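Side-chain contacts in uncharacterized protein LPG1670 (Legionella pneumophila subsp. pneumophila, PDB 5T2X), which is of unknown function and belongs to the DUF5630 family, folding as a mainly helical single chain without strands: residues Q211-I214 against S215-N219; H168-P171 against G172-F176; L46-Y49 against T50-K54. All blocks are in the same frame, centred on the assembly; numbering follows the deposited sequence.

Contact 1: Q211-I214 against S215-N219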
loop_
_atom_site.group_PDB
_atom_site.type_symbol
_atom_site.label_atom_id
_atom_site.label_comp_id
_atom_site.label_asym_id
_atom_site.label_seq_id
_atom_site.Cartn_x
_atom_site.Cartn_y
_atom_site.Cartn_z
ATOM N N GLN A 211 -14.829 -1.114 8.962
ATOM C CA GLN A 211 -15.268 -1.198 7.572
ATOM C C GLN A 211 -14.133 -0.880 6.608
ATOM O O GLN A 211 -13.960 -1.566 5.593
ATOM C CB GLN A 211 -16.448 -0.252 7.340
ATOM C CG GLN A 211 -16.827 -0.084 5.878
ATOM C CD GLN A 211 -17.799 1.058 5.655
ATOM O OE1 GLN A 211 -18.436 1.538 6.592
ATOM N NE2 GLN A 211 -17.912 1.504 4.408
ATOM N N TYR A 212 -13.350 0.160 6.907
ATOM C CA TYR A 212 -12.240 0.523 6.033
ATOM C C TYR A 212 -11.178 -0.568 6.005
ATOM O O TYR A 212 -10.552 -0.806 4.965
ATOM C CB TYR A 212 -11.636 1.853 6.482
ATOM C CG TYR A 212 -12.589 3.023 6.390
ATOM C CD1 TYR A 212 -13.640 3.019 5.481
ATOM C CD2 TYR A 212 -12.440 4.131 7.212
ATOM C CE1 TYR A 212 -14.515 4.087 5.395
ATOM C CE2 TYR A 212 -13.310 5.202 7.136
ATOM C CZ TYR A 212 -14.343 5.176 6.224
ATOM O OH TYR A 212 -15.209 6.242 6.144
ATOM N N SER A 213 -10.963 -1.246 7.135
ATOM C CA SER A 213 -9.988 -2.330 7.166
ATOM C C SER A 213 -10.491 -3.558 6.422
ATOM O O SER A 213 -9.691 -4.290 5.829
ATOM C CB SER A 213 -9.645 -2.684 8.612
ATOM O OG SER A 213 -8.721 -3.756 8.671
ATOM N N ILE A 214 -11.804 -3.800 6.443
ATOM C CA ILE A 214 -12.375 -4.895 5.662
ATOM C C ILE A 214 -12.118 -4.674 4.178
ATOM O O ILE A 214 -11.825 -5.618 3.434
ATOM C CB ILE A 214 -13.879 -5.040 5.963
ATOM C CG1 ILE A 214 -14.097 -5.486 7.409
ATOM C CG2 ILE A 214 -14.529 -6.027 5.005
ATOM C CD1 ILE A 214 -13.587 -6.878 7.699
ATOM N N SER A 215 -12.218 -3.423 3.725
ATOM C CA SER A 215 -11.919 -3.118 2.330
ATOM C C SER A 215 -10.434 -3.296 2.036
ATOM O O SER A 215 -10.060 -3.741 0.944
ATOM C CB SER A 215 -12.370 -1.696 1.997
ATOM O OG SER A 215 -13.778 -1.568 2.123
ATOM N N ALA A 216 -9.574 -2.958 3.000
ATOM C CA ALA A 216 -8.141 -3.155 2.810
ATOM C C ALA A 216 -7.801 -4.635 2.697
ATOM O O ALA A 216 -6.951 -5.023 1.888
ATOM C CB ALA A 216 -7.364 -2.509 3.957
ATOM N N ILE A 217 -8.459 -5.475 3.499
ATOM C CA ILE A 217 -8.245 -6.918 3.400
ATOM C C ILE A 217 -8.711 -7.428 2.044
ATOM O O ILE A 217 -8.105 -8.336 1.462
ATOM C CB ILE A 217 -8.957 -7.643 4.558
ATOM C CG1 ILE A 217 -8.387 -7.189 5.903
ATOM C CG2 ILE A 217 -8.827 -9.153 4.408
ATOM C CD1 ILE A 217 -9.113 -7.762 7.100
ATOM N N ASN A 218 -9.790 -6.845 1.515
ATOM C CA ASN A 218 -10.265 -7.224 0.189
ATOM C C ASN A 218 -9.223 -6.910 -0.879
ATOM O O ASN A 218 -8.886 -7.766 -1.706
ATOM C CB ASN A 218 -11.585 -6.509 -0.111
ATOM C CG ASN A 218 -12.045 -6.709 -1.539
ATOM O OD1 ASN A 218 -12.692 -7.704 -1.862
ATOM N ND2 ASN A 218 -11.715 -5.758 -2.406
ATOM N N ASN A 219 -8.691 -5.684 -0.869
ATOM C CA ASN A 219 -7.734 -5.282 -1.896
ATOM C C ASN A 219 -6.407 -6.014 -1.747
ATOM O O ASN A 219 -5.830 -6.471 -2.741
ATOM C CB ASN A 219 -7.508 -3.771 -1.843
ATOM C CG ASN A 219 -8.744 -2.982 -2.215
ATOM O OD1 ASN A 219 -9.842 -3.529 -2.304
ATOM N ND2 ASN A 219 -8.572 -1.682 -2.431
#
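The Ile217 side chain folds back over the carbonyl of Ser213, one helical turn earlier, in a stretch that covers most of the short helix 211-220. With CG1 of Ile217 set beside its own backbone N (chi1 -62°), the chain runs back toward the preceding turn, and CG1 lies 3.2 Å from Ser213 O in a van der Waals contact. Beyond it, CD1 stays 4.3 Å from Ser213 OG. Ala216 CB rests against the same carbonyl, 3.5 Å from Ser213 O.

The backbone bonds are those of a regular alpha-helix. Ser215, Ala216, Ile217 and Asn218 donate in turn to the carbonyls of Gln211, Tyr212, Ser213 and Ile214; Ile217 N to Ser213 O, at 2.9 Å, is the shortest of the four.

Among the polar side chains, Asn218 and Asn219 are joined amide to amide. Asn218 ND2 donates to Asn219 OD1 over 2.9 Å, in the plane of the acceptor carbonyl and close to the plane of the donor amide. The hydroxyl of Ser215 hydrogen-bonds to Glu84 OE1, although Gln211 O lies 3.5 Å from Ser215 OG.

The two asparagines also fasten the helix to the chain near Glu84, Asn218 ND2 bonding to Ser82 O and Asn219 ND2 to Glu84 O. Ser213 OG hydrogen-bonds to Thr170 OG1 and its side chain touches Trp169, while Ala216 and Ile217 both pack on Pro171, so this face of the helix lies against the start of helix 169-185.

Contact 2: H168-P171 against G172-F176; sequences HWTP and GYLLF
Thr170 and Leu174 lie side by side and point the same way in the first turns of helix 169-185, part of an all-helical fold. The Thr170 methyl is on the side of its carbonyl carbon, anti to the backbone N, and from there CG2 meets Leu174 CD1 at 4.0 Å. Leu174 CG also sits over the backbone, 3.4 Å from Thr170 O. That oxygen receives Leu174 N at 2.8 Å, nearly along the C=O axis, while the Thr170 hydroxyl binds Ala204 O of helix 191-207.

Tyr173 presents its ring edge-on to the carbonyl of Trp169. CD2 lies 3.2 Å from Trp169 O, which stays in the plane of the ring, and the same oxygen accepts the Tyr173 backbone N-H. Trp169 NE1 donates to Pro87 O.

Pro171, which has no N-H to offer, takes a place early in the helix where none is needed, and its carbonyl accepts from Leu175 N. The His168 imidazole is held by Tyr86 OH at ND1 and His130 O at NE2. At the backbone, Gly172 N reaches His168 O at 3.1 Å from above the carbonyl plane, 66° out of it.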
loop_
_atom_site.group_PDB
_atom_site.type_symbol
_atom_site.label_atom_id
_atom_site.label_comp_id
_atom_site.label_asym_id
_atom_site.label_seq_id
_atom_site.Cartn_x
_atom_site.Cartn_y
_atom_site.Cartn_z
ATOM N N HIS A 168 -2.966 1.187 5.196
ATOM C CA HIS A 168 -3.615 -0.051 4.778
ATOM C C HIS A 168 -4.080 -0.919 5.943
ATOM O O HIS A 168 -4.250 -2.130 5.768
ATOM C CB HIS A 168 -2.692 -0.835 3.846
ATOM C CG HIS A 168 -2.347 -0.087 2.596
ATOM N ND1 HIS A 168 -3.267 0.157 1.600
ATOM C CD2 HIS A 168 -1.195 0.505 2.199
ATOM C CE1 HIS A 168 -2.693 0.851 0.633
ATOM N NE2 HIS A 168 -1.436 1.075 0.972
ATOM N N TRP A 169 -4.291 -0.330 7.119
ATOM C CA TRP A 169 -5.105 -0.921 8.194
ATOM C C TRP A 169 -4.561 -2.301 8.562
ATOM O O TRP A 169 -3.357 -2.424 8.841
ATOM C CB TRP A 169 -6.561 -0.895 7.744
ATOM C CG TRP A 169 -7.142 0.480 7.648
ATOM C CD1 TRP A 169 -7.008 1.357 6.613
ATOM C CD2 TRP A 169 -7.956 1.134 8.627
ATOM N NE1 TRP A 169 -7.685 2.520 6.888
ATOM C CE2 TRP A 169 -8.276 2.409 8.119
ATOM C CE3 TRP A 169 -8.444 0.767 9.885
ATOM C CZ2 TRP A 169 -9.063 3.317 8.824
ATOM C CZ3 TRP A 169 -9.224 1.671 10.584
ATOM C CH2 TRP A 169 -9.525 2.931 10.052
ATOM N N THR A 170 -5.392 -3.352 8.574
ATOM C CA THR A 170 -4.936 -4.655 9.058
ATOM C C THR A 170 -3.885 -5.285 8.151
ATOM O O THR A 170 -2.860 -5.757 8.674
ATOM C CB THR A 170 -6.142 -5.580 9.264
ATOM O OG1 THR A 170 -6.897 -5.139 10.399
ATOM C CG2 THR A 170 -5.696 -7.020 9.475
ATOM N N PRO A 171 -4.057 -5.349 6.823
ATOM C CA PRO A 171 -2.979 -5.912 5.993
ATOM C C PRO A 171 -1.666 -5.161 6.118
ATOM O O PRO A 171 -0.599 -5.772 5.969
ATOM C CB PRO A 171 -3.549 -5.821 4.572
ATOM C CG PRO A 171 -5.016 -5.853 4.761
ATOM C CD PRO A 171 -5.264 -5.077 6.017
ATOM N N GLY A 172 -1.709 -3.857 6.391
ATOM C CA GLY A 172 -0.476 -3.119 6.612
ATOM C C GLY A 172 0.243 -3.561 7.874
ATOM O O GLY A 172 1.452 -3.809 7.862
ATOM N N TYR A 173 -0.496 -3.671 8.981
ATOM C CA TYR A 173 0.119 -4.107 10.231
ATOM C C TYR A 173 0.508 -5.578 10.187
ATOM O O TYR A 173 1.466 -5.982 10.854
ATOM C CB TYR A 173 -0.818 -3.828 11.407
ATOM C CG TYR A 173 -0.780 -2.386 11.856
ATOM C CD1 TYR A 173 0.158 -1.954 12.783
ATOM C CD2 TYR A 173 -1.667 -1.453 11.336
ATOM C CE1 TYR A 173 0.206 -0.634 13.189
ATOM C CE2 TYR A 173 -1.628 -0.132 11.738
ATOM C CZ TYR A 173 -0.689 0.272 12.664
ATOM O OH TYR A 173 -0.646 1.586 13.066
ATOM N N LEU A 174 -0.211 -6.393 9.410
ATOM C CA LEU A 174 0.220 -7.772 9.221
ATOM C C LEU A 174 1.529 -7.841 8.446
ATOM O O LEU A 174 2.361 -8.717 8.713
ATOM C CB LEU A 174 -0.870 -8.575 8.510
ATOM C CG LEU A 174 -2.057 -8.994 9.380
ATOM C CD1 LEU A 174 -3.037 -9.841 8.584
ATOM C CD2 LEU A 174 -1.575 -9.746 10.611
ATOM N N LEU A 175 1.731 -6.929 7.492
ATOM C CA LEU A 175 3.009 -6.866 6.791
ATOM C C LEU A 175 4.131 -6.458 7.737
ATOM O O LEU A 175 5.218 -7.046 7.711
ATOM C CB LEU A 175 2.916 -5.896 5.611
ATOM C CG LEU A 175 4.227 -5.587 4.886
ATOM C CD1 LEU A 175 4.820 -6.847 4.276
ATOM C CD2 LEU A 175 4.016 -4.519 3.822
ATOM N N PHE A 176 3.884 -5.449 8.579
ATOM C CA PHE A 176 4.869 -5.056 9.581
ATOM C C PHE A 176 5.149 -6.199 10.548
ATOM O O PHE A 176 6.299 -6.417 10.946
ATOM C CB PHE A 176 4.374 -3.822 10.335
ATOM C CG PHE A 176 5.420 -3.165 11.196
ATOM C CD1 PHE A 176 5.632 -3.582 12.501
ATOM C CD2 PHE A 176 6.177 -2.115 10.705
ATOM C CE1 PHE A 176 6.588 -2.971 13.296
ATOM C CE2 PHE A 176 7.134 -1.499 11.495
ATOM C CZ PHE A 176 7.340 -1.928 12.791
#

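Contact 3: L46-Y49 against T50-K54; sequences LIKY and TELSK
The peptide carbonyl of Ile47 is approached on one face of its plane by two donors, the hydroxyl of Thr50 and the backbone N-H of Glu51, within the last turns of helix 43-52. Thr50 OG1 lies 2.6 Å from Ile47 O and Glu51 N 3.2 Å from it, each tilted about 20° from the plane. Thr50 holds OG1 in the crowded position between its backbone N and carbonyl carbon (chi1 63°), which turns the hydroxyl back to this oxygen and leaves CG2 3.3 Å from Leu46 O. The flat carboxylate of Glu51, on an extended chain that runs alongside Ile47 in the same direction, brings OE2 to 4.0 Å from Ile47 CG2. Its charge is answered by Lys125 in a salt bridge.

Lys48 and Leu52 cross obliquely on a more exposed side, Lys48 CG meeting Leu52 CD1. The lysine chain bends at chi4 (-62°), its NZ lying 3.8 Å from Leu52 CD1 and forming a salt bridge with Glu15 of helix 15-27.

Ser53 joins two helices: it is the first residue after helix 43-52 to leave helical angles and the N-cap of helix 54-60. Its OG binds both Ile56 N and Glu23 OE2, while Ser53 CB lies 3.5 Å from Tyr49 O.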
loop_
_atom_site.group_PDB
_atom_site.type_symbol
_atom_site.label_atom_id
_atom_site.label_comp_id
_atom_site.label_asym_id
_atom_site.label_seq_id
_atom_site.Cartn_x
_atom_site.Cartn_y
_atom_site.Cartn_z
ATOM N N LEU A 46 -3.404 9.726 -19.303
ATOM C CA LEU A 46 -3.967 10.557 -18.242
ATOM C C LEU A 46 -2.964 10.762 -17.114
ATOM O O LEU A 46 -2.726 11.892 -16.673
ATOM C CB LEU A 46 -5.253 9.926 -17.706
ATOM C CG LEU A 46 -5.830 10.550 -16.430
ATOM C CD1 LEU A 46 -6.270 11.989 -16.670
ATOM C CD2 LEU A 46 -6.983 9.718 -15.887
ATOM N N ILE A 47 -2.361 9.671 -16.634
ATOM C CA ILE A 47 -1.378 9.776 -15.560
ATOM C C ILE A 47 -0.173 10.587 -16.019
ATOM O O ILE A 47 0.359 11.418 -15.273
ATOM C CB ILE A 47 -0.971 8.373 -15.075
ATOM C CG1 ILE A 47 -2.163 7.679 -14.412
ATOM C CG2 ILE A 47 0.207 8.455 -14.119
ATOM C CD1 ILE A 47 -1.857 6.289 -13.915
ATOM N N LYS A 48 0.266 10.368 -17.259
ATOM C CA LYS A 48 1.405 11.112 -17.785
ATOM C C LYS A 48 1.112 12.605 -17.872
ATOM O O LYS A 48 2.021 13.424 -17.692
ATOM C CB LYS A 48 1.797 10.552 -19.151
ATOM C CG LYS A 48 3.022 11.190 -19.771
ATOM C CD LYS A 48 3.585 10.301 -20.863
ATOM C CE LYS A 48 4.434 11.097 -21.828
ATOM N NZ LYS A 48 3.610 12.134 -22.503
ATOM N N TYR A 49 -0.141 12.980 -18.138
ATOM C CA TYR A 49 -0.483 14.400 -18.181
ATOM C C TYR A 49 -0.434 15.024 -16.792
ATOM O O TYR A 49 0.015 16.166 -16.636
ATOM C CB TYR A 49 -1.865 14.601 -18.806
ATOM C CG TYR A 49 -1.889 14.525 -20.318
ATOM C CD1 TYR A 49 -0.784 14.080 -21.033
ATOM C CD2 TYR A 49 -3.017 14.911 -21.030
ATOM C CE1 TYR A 49 -0.807 14.011 -22.417
ATOM C CE2 TYR A 49 -3.049 14.849 -22.412
ATOM C CZ TYR A 49 -1.943 14.398 -23.099
ATOM O OH TYR A 49 -1.974 14.335 -24.473
ATOM N N THR A 50 -0.891 14.293 -15.770
ATOM C CA THR A 50 -0.852 14.827 -14.412
ATOM C C THR A 50 0.578 15.018 -13.923
ATOM O O THR A 50 0.827 15.864 -13.057
ATOM C CB THR A 50 -1.616 13.908 -13.454
ATOM O OG1 THR A 50 -0.974 12.629 -13.394
ATOM C CG2 THR A 50 -3.055 13.730 -13.916
ATOM N N GLU A 51 1.528 14.252 -14.462
ATOM C CA GLU A 51 2.920 14.405 -14.053
ATOM C C GLU A 51 3.602 15.565 -14.764
ATOM O O GLU A 51 4.505 16.189 -14.195
ATOM C CB GLU A 51 3.691 13.109 -14.313
ATOM C CG GLU A 51 3.208 11.922 -13.496
ATOM C CD GLU A 51 4.003 10.660 -13.771
ATOM O OE1 GLU A 51 4.779 10.645 -14.750
ATOM O OE2 GLU A 51 3.852 9.684 -13.008
ATOM N N LEU A 52 3.186 15.874 -15.990
ATOM C CA LEU A 52 3.829 16.910 -16.786
ATOM C C LEU A 52 3.192 18.283 -16.625
ATOM O O LEU A 52 3.769 19.270 -17.094
ATOM C CB LEU A 52 3.810 16.524 -18.269
ATOM C CG LEU A 52 4.646 15.312 -18.681
ATOM C CD1 LEU A 52 4.492 15.044 -20.170
ATOM C CD2 LEU A 52 6.108 15.527 -18.316
ATOM N N SER A 53 2.032 18.376 -15.978
ATOM C CA SER A 53 1.283 19.626 -15.922
ATOM C C SER A 53 0.717 19.825 -14.527
ATOM O O SER A 53 -0.050 18.988 -14.041
ATOM C CB SER A 53 0.156 19.633 -16.956
ATOM O OG SER A 53 -0.683 20.762 -16.785
ATOM N N LYS A 54 1.088 20.939 -13.891
ATOM C CA LYS A 54 0.486 21.294 -12.611
ATOM C C LYS A 54 -0.994 21.622 -12.768
ATOM O O LYS A 54 -1.792 21.323 -11.872
ATOM C CB LYS A 54 1.233 22.476 -11.990
ATOM C CG LYS A 54 0.597 23.018 -10.719
ATOM C CD LYS A 54 1.297 24.280 -10.237
ATOM C CE LYS A 54 0.563 24.890 -9.052
ATOM N NZ LYS A 54 0.452 23.936 -7.914
#

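Overall arrangement
Along the chain contact 3 comes first, at the C-terminal end of helix 43-52, then contact 2, at the start of helix 169-185, then contact 1, over nearly the whole of helix 211-220. Contacts 1 and 2 are neighbours, their centres about 11 Å apart: helix 211-220 packs against the beginning of helix 169-185, with helix 191-207 between them in sequence. Contact 3 touches neither; its centre is about 29 Å from that of contact 1 and about 30 Å from that of contact 2, with nearest atoms about 16 Å away in both cases. The three thus sample two separate regions of one helical chain, all within the DUF5630 range, and do not by themselves point to a function.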